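Side-chain contacts in type III restriction-modification enzyme EcoP15I Mod subunit (Escherichia coli, PDB 4ZCF), which binds the DNA site 5'-CAGCAG-3' and methylates its second adenine at N6, using S-adenosyl-L-methionine, as the modification subunit of a type III restriction enzyme: residues K208-C211 / D212-G216; A173-T176 / F177-P180; R67-A70 / N71-P74. All blocks are in the same frame, centred on the assembly; numbering follows the deposited sequence.

How the contacts relate
All three contacts are short-range, each made within one helix or at its end, and the three helices lie side by side. Contact 2, on helix 171-188, sits in the middle: Ile178 and Tyr179 pack on Val210 and Ile214 of contact 1, while Tyr179 and Pro180 meet Arg67, Leu69 and Ala70 of contact 3. Contacts 1 and 3 do not touch. Contact 2 is mainly apolar and almost wholly buried. Contact 1 is buried too, but carries charge, with a long lysine-aspartate pair and a glutamate bound to manganese. Contact 3 is more peripheral, ending in exposed prolines, and there amide hydrogen bonds carry the chain out of a helix.

Contact 1 of 3, residues K208-C211 / D212-G216; sequences KLVC and DEIFG. With MN (manganese (II) ion), chain G.
Val210 and Ile214, one turn apart, lie side by side and point the same way, with Val210 CG2 3.8 Å from Ile214 CD1. A second pair follows one residue on. Cys211 SG stands beside the Phe215 ring at an oblique angle, 5.4 Å from its centroid, in a sulfur-aromatic contact, while Cys211 O lies at the ring edge, in plane. Cys211 O also accepts the backbone bond from Phe215 N, at 2.7 Å. On another side of the helix Lys208 reaches Asp212: its folded chain brings NZ round to a long salt bridge of 3.9 Å with Asp212 OD1. That oxygen has a stronger partner in the hydroxyl of Tyr247, which also takes part in a weak hydrogen bond with Lys208 NZ. These are i to i+4 pairs on helix 204-215, which lies against the central, largely parallel sheet of the Rossmann-like methyltransferase domain. Cys211 and Phe215 face strand 193-199, whereas Val210 and Ile214 turn to helix 171-188. Glu213 leads away from the helix, and its OE2 binds the manganese ion at 2.4 Å; His168 of the restriction endonuclease chain packs on this glutamate. Lys208 and Leu209 meet Ser205 and Gln206 of the second Mod subunit. Gly216 leaves the helix with positive phi (89°), just after Phe215, whose carbonyl oxygen accepts from Asn219 ND2.

Contact 2 of 3, residues A173-T176 / F177-P180; sequences AWLT and FIYP
Between Ala173 and Tyr179 the backbone runs as regular helix, Ile178 N bonding to Trp174 O at 3.1 Å, but Pro180 has no N-H to give and the helix kinks there, Thr176 O meeting Pro180 CD at 3.3 Å instead. The main side-chain pair is Trp174 with Ile178, one turn on. Ile178 CG1 sits over one face of the indole in a CH-pi contact, 3.8 Å from the centroid of the six-membered ring and 23° off its normal; its nearest ring atom is Trp174 CZ3, at 3.5 Å. With CG opposite the backbone N and beside the carbonyl carbon (chi1 -166°), the indole comes within reach of Ile178 on the next turn. Helix 171-188 is one of the helices around the central sheet of the methyltransferase domain, packed between helices 63-71 and 204-215. The indole is fixed from the far end as well: NE1 donates to the carbonyl oxygen of Pro125, within the segment predicted to bind S-adenosyl methionine, and Phe133 meets the ring edge-to-face. Leu175 CD2 touches Ile178 CD1 more loosely, at 4.3 Å. Thr176 OG1 is hydrogen-bonded to both Ser172 O and Trp60 NE1.

Contact 3 of 3, residues R67-A70 / N71-P74; sequences RLLA and NLPP
The C-terminal end of helix 63-71 is where this contact lies, at the turn that hands the chain over to a proline-containing loop and then to strand 76-80, an outermost strand of the large mixed sheet. Asn71 does the polar work. Its side-chain ND2 donates to Arg67 O at 2.7 Å, so the amide folds back over the last turn and occupies a carbonyl near the helix end. The bond is bent, 130° at the hydrogen, and the oxygen lies 29° out of the asparagine's amide plane. Placing CG beside its own backbone N (chi1 -65°) is what directs the amide back along the helix. An alanine here removes the amide, and Arg67 O would probably be left without this side-chain donor, the last turn less firmly tied. Two backbone N-H groups share the next carbonyl: Leu68 O accepts from Asn71 N, well above the carbonyl plane, and from Leu72 N, nearly along the C=O axis, each at 2.9 Å. The Leu72 side chain packs against the last turn through two leucines. Its CD1 meets Leu69 CD1 at 4.1 Å, the two side chains crossing obliquely, and its CG comes to 4.3 Å from Leu68 CG. Phe176 of the restriction endonuclease chain packs on both Leu68 and Leu72, so these leucines also belong to the subunit interface. Leu68 also touches Leu146 and Leu149 of helix 143-150. Lys107 NZ bonds to both Leu69 O and Leu72 O. Between the asparagine amide, two backbone N-H groups and this lysine, the carbonyls of Arg67, Leu68 and Leu69 all find donors near the helix end, which probably helps hold the exit turn in shape.

Contact 1 of 3, residues K208-C211 / D212-G216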
ATOM      1  N   LYS A 208      -1.472   5.992  -9.455  1.00 33.34           N
ATOM      2  CA  LYS A 208      -0.341   5.463  -8.715  1.00 34.63           C
ATOM      3  C   LYS A 208       0.056   6.442  -7.633  1.00 41.07           C
ATOM      4  O   LYS A 208       0.319   6.013  -6.504  1.00 40.69           O
ATOM      5  CB  LYS A 208       0.849   5.172  -9.655  1.00 37.39           C
ATOM      6  CG  LYS A 208       0.959   3.723 -10.099  1.00 44.64           C
ATOM      7  CD  LYS A 208       1.415   2.761  -8.967  1.00 58.83           C
ATOM      8  CE  LYS A 208       2.905   2.738  -8.721  1.00 75.69           C
ATOM      9  NZ  LYS A 208       3.342   3.867  -7.854  1.00 90.08           N
ATOM     10  N   LEU A 209       0.043   7.759  -7.964  1.00 39.26           N
ATOM     11  CA  LEU A 209       0.325   8.828  -6.998  1.00 40.32           C
ATOM     12  C   LEU A 209      -0.765   8.994  -5.932  1.00 43.70           C
ATOM     13  O   LEU A 209      -0.419   9.186  -4.760  1.00 45.05           O
ATOM     14  CB  LEU A 209       0.730  10.162  -7.668  1.00 41.17           C
ATOM     15  CG  LEU A 209       2.107  10.159  -8.413  1.00 46.04           C
ATOM     16  CD1 LEU A 209       2.511  11.544  -8.804  1.00 46.19           C
ATOM     17  CD2 LEU A 209       3.219   9.564  -7.565  1.00 46.13           C
ATOM     18  N   VAL A 210      -2.064   8.826  -6.295  1.00 38.30           N
ATOM     19  CA  VAL A 210      -3.172   8.868  -5.313  1.00 37.26           C
ATOM     20  C   VAL A 210      -3.188   7.627  -4.418  1.00 40.42           C
ATOM     21  O   VAL A 210      -3.604   7.716  -3.265  1.00 41.77           O
ATOM     22  CB  VAL A 210      -4.552   9.232  -5.918  1.00 41.43           C
ATOM     23  CG1 VAL A 210      -5.261   8.026  -6.494  1.00 40.98           C
ATOM     24  CG2 VAL A 210      -5.437   9.924  -4.897  1.00 41.91           C
ATOM     25  N   CYS A 211      -2.699   6.478  -4.931  1.00 35.10           N
ATOM     26  CA  CYS A 211      -2.604   5.230  -4.167  1.00 33.98           C
ATOM     27  C   CYS A 211      -1.509   5.324  -3.152  1.00 36.11           C
ATOM     28  O   CYS A 211      -1.601   4.728  -2.074  1.00 36.29           O
ATOM     29  CB  CYS A 211      -2.396   4.040  -5.089  1.00 34.65           C
ATOM     30  SG  CYS A 211      -3.910   3.421  -5.836  1.00 38.74           S
ATOM     31  N   ASP A 212      -0.454   6.070  -3.505  1.00 32.20           N
ATOM     32  CA  ASP A 212       0.655   6.400  -2.621  1.00 31.33           C
ATOM     33  C   ASP A 212       0.092   7.189  -1.448  1.00 35.03           C
ATOM     34  O   ASP A 212       0.316   6.803  -0.314  1.00 33.34           O
ATOM     35  CB  ASP A 212       1.747   7.175  -3.372  1.00 32.66           C
ATOM     36  CG  ASP A 212       2.622   6.333  -4.308  1.00 41.70           C
ATOM     37  OD1 ASP A 212       2.611   5.089  -4.179  1.00 42.46           O
ATOM     38  OD2 ASP A 212       3.363   6.930  -5.141  1.00 49.41           O
ATOM     39  N   GLU A 213      -0.772   8.178  -1.722  1.00 34.64           N
ATOM     40  CA  GLU A 213      -1.445   8.989  -0.703  1.00 36.43           C
ATOM     41  C   GLU A 213      -2.311   8.157   0.237  1.00 42.74           C
ATOM     42  O   GLU A 213      -2.070   8.179   1.450  1.00 44.86           O
ATOM     43  CB  GLU A 213      -2.312  10.076  -1.387  1.00 38.34           C
ATOM     44  CG  GLU A 213      -1.923  11.503  -1.053  1.00 47.08           C
ATOM     45  CD  GLU A 213      -2.438  11.955   0.291  1.00 75.29           C
ATOM     46  OE1 GLU A 213      -3.672  11.898   0.505  1.00 66.70           O
ATOM     47  OE2 GLU A 213      -1.603  12.335   1.145  1.00 76.71           O
ATOM     48  N   ILE A 214      -3.317   7.422  -0.324  1.00 37.33           N
ATOM     49  CA  ILE A 214      -4.282   6.590   0.410  1.00 35.83           C
ATOM     50  C   ILE A 214      -3.647   5.365   1.091  1.00 38.97           C
ATOM     51  O   ILE A 214      -4.049   5.036   2.209  1.00 38.49           O
ATOM     52  CB  ILE A 214      -5.548   6.247  -0.499  1.00 38.61           C
ATOM     53  CG1 ILE A 214      -6.325   7.509  -0.902  1.00 38.19           C
ATOM     54  CG2 ILE A 214      -6.509   5.173   0.079  1.00 36.78           C
ATOM     55  CD1 ILE A 214      -6.782   7.497  -2.318  1.00 43.81           C
ATOM     56  N   PHE A 215      -2.686   4.663   0.432  1.00 35.26           N
ATOM     57  CA  PHE A 215      -2.122   3.440   1.038  1.00 34.06           C
ATOM     58  C   PHE A 215      -0.730   3.531   1.594  1.00 41.60           C
ATOM     59  O   PHE A 215      -0.320   2.640   2.332  1.00 43.23           O
ATOM     60  CB  PHE A 215      -2.154   2.282   0.046  1.00 34.83           C
ATOM     61  CG  PHE A 215      -3.523   1.871  -0.423  1.00 35.08           C
ATOM     62  CD1 PHE A 215      -4.234   0.881   0.244  1.00 36.30           C
ATOM     63  CD2 PHE A 215      -4.067   2.412  -1.584  1.00 36.37           C
ATOM     64  CE1 PHE A 215      -5.494   0.488  -0.199  1.00 37.08           C
ATOM     65  CE2 PHE A 215      -5.316   2.001  -2.044  1.00 38.88           C
ATOM     66  CZ  PHE A 215      -6.035   1.065  -1.339  1.00 36.90           C
ATOM     67  N   GLY A 216       0.029   4.532   1.178  1.00 38.96           N
ATOM     68  CA  GLY A 216       1.436   4.623   1.537  1.00 38.70           C
ATOM     69  C   GLY A 216       2.261   3.880   0.510  1.00 43.70           C
ATOM     70  O   GLY A 216       1.959   2.725   0.173  1.00 42.57           O
TER
HETATM   71 MN    MN G 702      -0.912  14.155   2.485  1.00 75.95          MN

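Contact 2 of 3, residues A173-T176 / F177-P180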
ATOM      1  N   ALA A 173     -10.982  15.888 -12.198  1.00 37.15           N
ATOM      2  CA  ALA A 173     -12.355  15.355 -12.149  1.00 36.26           C
ATOM      3  C   ALA A 173     -12.287  13.846 -11.890  1.00 40.38           C
ATOM      4  O   ALA A 173     -12.960  13.339 -10.968  1.00 39.63           O
ATOM      5  CB  ALA A 173     -13.084  15.640 -13.449  1.00 36.77           C
ATOM      6  N   TRP A 174     -11.382  13.148 -12.635  1.00 36.24           N
ATOM      7  CA  TRP A 174     -11.127  11.710 -12.462  1.00 34.75           C
ATOM      8  C   TRP A 174     -10.644  11.368 -11.048  1.00 36.29           C
ATOM      9  O   TRP A 174     -11.162  10.430 -10.457  1.00 36.29           O
ATOM     10  CB  TRP A 174     -10.179  11.177 -13.536  1.00 32.98           C
ATOM     11  CG  TRP A 174     -10.158   9.676 -13.611  1.00 33.33           C
ATOM     12  CD1 TRP A 174     -10.978   8.881 -14.362  1.00 36.15           C
ATOM     13  CD2 TRP A 174      -9.268   8.784 -12.902  1.00 32.18           C
ATOM     14  NE1 TRP A 174     -10.645   7.553 -14.185  1.00 35.97           N
ATOM     15  CE2 TRP A 174      -9.610   7.463 -13.280  1.00 36.80           C
ATOM     16  CE3 TRP A 174      -8.206   8.977 -11.994  1.00 31.83           C
ATOM     17  CZ2 TRP A 174      -8.926   6.339 -12.781  1.00 34.90           C
ATOM     18  CZ3 TRP A 174      -7.542   7.865 -11.483  1.00 32.44           C
ATOM     19  CH2 TRP A 174      -7.884   6.569 -11.891  1.00 33.16           C
ATOM     20  N   LEU A 175      -9.709  12.157 -10.481  1.00 33.40           N
ATOM     21  CA  LEU A 175      -9.198  11.953  -9.111  1.00 33.18           C
ATOM     22  C   LEU A 175     -10.260  12.227  -8.040  1.00 40.07           C
ATOM     23  O   LEU A 175     -10.276  11.558  -7.004  1.00 40.69           O
ATOM     24  CB  LEU A 175      -7.935  12.780  -8.856  1.00 33.08           C
ATOM     25  CG  LEU A 175      -6.663  12.409  -9.665  1.00 37.55           C
ATOM     26  CD1 LEU A 175      -5.651  13.534  -9.608  1.00 37.89           C
ATOM     27  CD2 LEU A 175      -5.995  11.141  -9.149  1.00 38.08           C
ATOM     28  N   THR A 176     -11.193  13.170  -8.316  1.00 38.28           N
ATOM     29  CA  THR A 176     -12.307  13.511  -7.423  1.00 37.79           C
ATOM     30  C   THR A 176     -13.255  12.305  -7.375  1.00 42.27           C
ATOM     31  O   THR A 176     -13.820  12.006  -6.321  1.00 44.42           O
ATOM     32  CB  THR A 176     -13.011  14.820  -7.889  1.00 39.98           C
ATOM     33  OG1 THR A 176     -12.034  15.836  -8.131  1.00 35.38           O
ATOM     34  CG2 THR A 176     -14.049  15.336  -6.882  1.00 33.36           C
ATOM     35  N   PHE A 177     -13.422  11.619  -8.515  1.00 36.89           N
ATOM     36  CA  PHE A 177     -14.265  10.432  -8.636  1.00 35.19           C
ATOM     37  C   PHE A 177     -13.707   9.206  -7.892  1.00 38.03           C
ATOM     38  O   PHE A 177     -14.443   8.653  -7.072  1.00 36.87           O
ATOM     39  CB  PHE A 177     -14.618  10.139 -10.108  1.00 36.94           C
ATOM     40  CG  PHE A 177     -15.281   8.797 -10.365  1.00 38.80           C
ATOM     41  CD1 PHE A 177     -16.538   8.510  -9.844  1.00 41.94           C
ATOM     42  CD2 PHE A 177     -14.650   7.829 -11.138  1.00 40.71           C
ATOM     43  CE1 PHE A 177     -17.136   7.273 -10.065  1.00 43.12           C
ATOM     44  CE2 PHE A 177     -15.240   6.589 -11.341  1.00 44.08           C
ATOM     45  CZ  PHE A 177     -16.480   6.321 -10.807  1.00 42.66           C
ATOM     46  N   ILE A 178     -12.428   8.788  -8.137  1.00 34.83           N
ATOM     47  CA  ILE A 178     -11.879   7.588  -7.453  1.00 34.95           C
ATOM     48  C   ILE A 178     -11.510   7.723  -5.993  1.00 36.67           C
ATOM     49  O   ILE A 178     -11.702   6.755  -5.264  1.00 35.60           O
ATOM     50  CB  ILE A 178     -10.809   6.760  -8.236  1.00 39.33           C
ATOM     51  CG1 ILE A 178      -9.688   7.640  -8.780  1.00 40.32           C
ATOM     52  CG2 ILE A 178     -11.429   5.886  -9.346  1.00 42.62           C
ATOM     53  CD1 ILE A 178      -8.582   7.955  -7.822  1.00 47.65           C
ATOM     54  N   TYR A 179     -10.881   8.858  -5.577  1.00 33.80           N
ATOM     55  CA  TYR A 179     -10.438   9.079  -4.191  1.00 32.97           C
ATOM     56  C   TYR A 179     -11.380   8.528  -3.092  1.00 36.49           C
ATOM     57  O   TYR A 179     -10.900   7.719  -2.275  1.00 38.45           O
ATOM     58  CB  TYR A 179     -10.060  10.559  -3.911  1.00 35.06           C
ATOM     59  CG  TYR A 179      -9.528  10.789  -2.503  1.00 38.08           C
ATOM     60  CD1 TYR A 179     -10.392  10.882  -1.415  1.00 39.36           C
ATOM     61  CD2 TYR A 179      -8.157  10.853  -2.253  1.00 39.34           C
ATOM     62  CE1 TYR A 179      -9.912  10.986  -0.113  1.00 39.38           C
ATOM     63  CE2 TYR A 179      -7.666  10.990  -0.954  1.00 40.41           C
ATOM     64  CZ  TYR A 179      -8.551  11.056   0.113  1.00 49.83           C
ATOM     65  OH  TYR A 179      -8.108  11.174   1.412  1.00 55.50           O
ATOM     66  N   PRO A 180     -12.677   8.958  -2.976  1.00 29.84           N
ATOM     67  CA  PRO A 180     -13.487   8.481  -1.848  1.00 27.95           C
ATOM     68  C   PRO A 180     -13.783   6.989  -1.901  1.00 32.56           C
ATOM     69  O   PRO A 180     -13.960   6.353  -0.856  1.00 32.32           O
ATOM     70  CB  PRO A 180     -14.734   9.343  -1.936  1.00 29.29           C
ATOM     71  CG  PRO A 180     -14.851   9.694  -3.377  1.00 33.79           C
ATOM     72  CD  PRO A 180     -13.446   9.923  -3.798  1.00 30.33           C
TER

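Contact 3 of 3, residues R67-A70 / N71-P74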
ATOM      1  N   ARG A  67     -12.428  14.464  -0.156  1.00 37.39           N
ATOM      2  CA  ARG A  67     -12.265  14.180   1.282  1.00 38.43           C
ATOM      3  C   ARG A  67     -13.623  14.253   2.049  1.00 42.20           C
ATOM      4  O   ARG A  67     -13.895  13.422   2.919  1.00 40.84           O
ATOM      5  CB  ARG A  67     -11.208  15.107   1.912  1.00 39.99           C
ATOM      6  CG  ARG A  67      -9.770  14.659   1.631  1.00 57.92           C
ATOM      7  CD  ARG A  67      -8.726  15.407   2.450  1.00 76.18           C
ATOM      8  NE  ARG A  67      -8.331  16.680   1.836  1.00 89.23           N
ATOM      9  CZ  ARG A  67      -8.747  17.881   2.237  1.00105.79           C
ATOM     10  NH1 ARG A  67      -9.574  17.997   3.272  1.00 91.15           N
ATOM     11  NH2 ARG A  67      -8.335  18.976   1.610  1.00 90.95           N
ATOM     12  N   LEU A  68     -14.472  15.227   1.679  1.00 39.56           N
ATOM     13  CA  LEU A  68     -15.813  15.455   2.214  1.00 39.53           C
ATOM     14  C   LEU A  68     -16.726  14.272   1.854  1.00 43.46           C
ATOM     15  O   LEU A  68     -17.303  13.647   2.750  1.00 41.96           O
ATOM     16  CB  LEU A  68     -16.373  16.768   1.627  1.00 39.57           C
ATOM     17  CG  LEU A  68     -17.799  17.149   2.023  1.00 43.96           C
ATOM     18  CD1 LEU A  68     -17.959  17.263   3.559  1.00 43.99           C
ATOM     19  CD2 LEU A  68     -18.200  18.408   1.345  1.00 44.95           C
ATOM     20  N   LEU A  69     -16.809  13.959   0.537  1.00 40.84           N
ATOM     21  CA  LEU A  69     -17.553  12.842  -0.056  1.00 41.35           C
ATOM     22  C   LEU A  69     -17.355  11.524   0.668  1.00 46.39           C
ATOM     23  O   LEU A  69     -18.290  10.731   0.696  1.00 48.63           O
ATOM     24  CB  LEU A  69     -17.132  12.666  -1.523  1.00 41.73           C
ATOM     25  CG  LEU A  69     -18.136  13.032  -2.629  1.00 46.72           C
ATOM     26  CD1 LEU A  69     -18.858  14.360  -2.344  1.00 47.57           C
ATOM     27  CD2 LEU A  69     -17.446  13.061  -3.991  1.00 45.96           C
ATOM     28  N   ALA A  70     -16.151  11.271   1.222  1.00 41.86           N
ATOM     29  CA  ALA A  70     -15.811  10.038   1.922  1.00 42.36           C
ATOM     30  C   ALA A  70     -16.267  10.028   3.376  1.00 48.72           C
ATOM     31  O   ALA A  70     -16.460   8.953   3.965  1.00 48.68           O
ATOM     32  CB  ALA A  70     -14.319   9.797   1.840  1.00 43.40           C
ATOM     33  N   ASN A  71     -16.425  11.219   3.964  1.00 46.99           N
ATOM     34  CA  ASN A  71     -16.829  11.376   5.369  1.00 46.75           C
ATOM     35  C   ASN A  71     -18.320  11.646   5.523  1.00 49.29           C
ATOM     36  O   ASN A  71     -18.844  11.445   6.615  1.00 49.56           O
ATOM     37  CB  ASN A  71     -15.954  12.409   6.096  1.00 47.90           C
ATOM     38  CG  ASN A  71     -14.509  11.982   6.223  1.00 57.65           C
ATOM     39  OD1 ASN A  71     -14.169  11.080   6.982  1.00 48.90           O
ATOM     40  ND2 ASN A  71     -13.627  12.589   5.451  1.00 49.58           N
ATOM     41  N   LEU A  72     -19.001  12.060   4.416  1.00 43.96           N
ATOM     42  CA  LEU A  72     -20.446  12.279   4.311  1.00 42.90           C
ATOM     43  C   LEU A  72     -21.136  10.948   4.658  1.00 49.81           C
ATOM     44  O   LEU A  72     -20.653   9.903   4.221  1.00 49.90           O
ATOM     45  CB  LEU A  72     -20.825  12.706   2.874  1.00 42.11           C
ATOM     46  CG  LEU A  72     -20.863  14.202   2.589  1.00 45.34           C
ATOM     47  CD1 LEU A  72     -21.095  14.482   1.119  1.00 44.20           C
ATOM     48  CD2 LEU A  72     -21.918  14.892   3.402  1.00 46.80           C
ATOM     49  N   PRO A  73     -22.203  10.923   5.492  1.00 48.15           N
ATOM     50  CA  PRO A  73     -22.774   9.620   5.892  1.00 47.93           C
ATOM     51  C   PRO A  73     -23.780   9.018   4.889  1.00 51.53           C
ATOM     52  O   PRO A  73     -24.326   9.766   4.070  1.00 50.59           O
ATOM     53  CB  PRO A  73     -23.432   9.953   7.234  1.00 49.24           C
ATOM     54  CG  PRO A  73     -23.918  11.357   7.046  1.00 52.99           C
ATOM     55  CD  PRO A  73     -22.909  12.042   6.158  1.00 48.86           C
ATOM     56  N   PRO A  74     -24.097   7.699   4.968  1.00 48.47           N
ATOM     57  CA  PRO A  74     -25.114   7.146   4.059  1.00 48.69           C
ATOM     58  C   PRO A  74     -26.471   7.826   4.220  1.00 53.18           C
ATOM     59  O   PRO A  74     -26.886   8.134   5.336  1.00 53.25           O
ATOM     60  CB  PRO A  74     -25.159   5.652   4.411  1.00 50.12           C
ATOM     61  CG  PRO A  74     -23.885   5.387   5.128  1.00 54.42           C
ATOM     62  CD  PRO A  74     -23.562   6.651   5.861  1.00 50.00           C
TER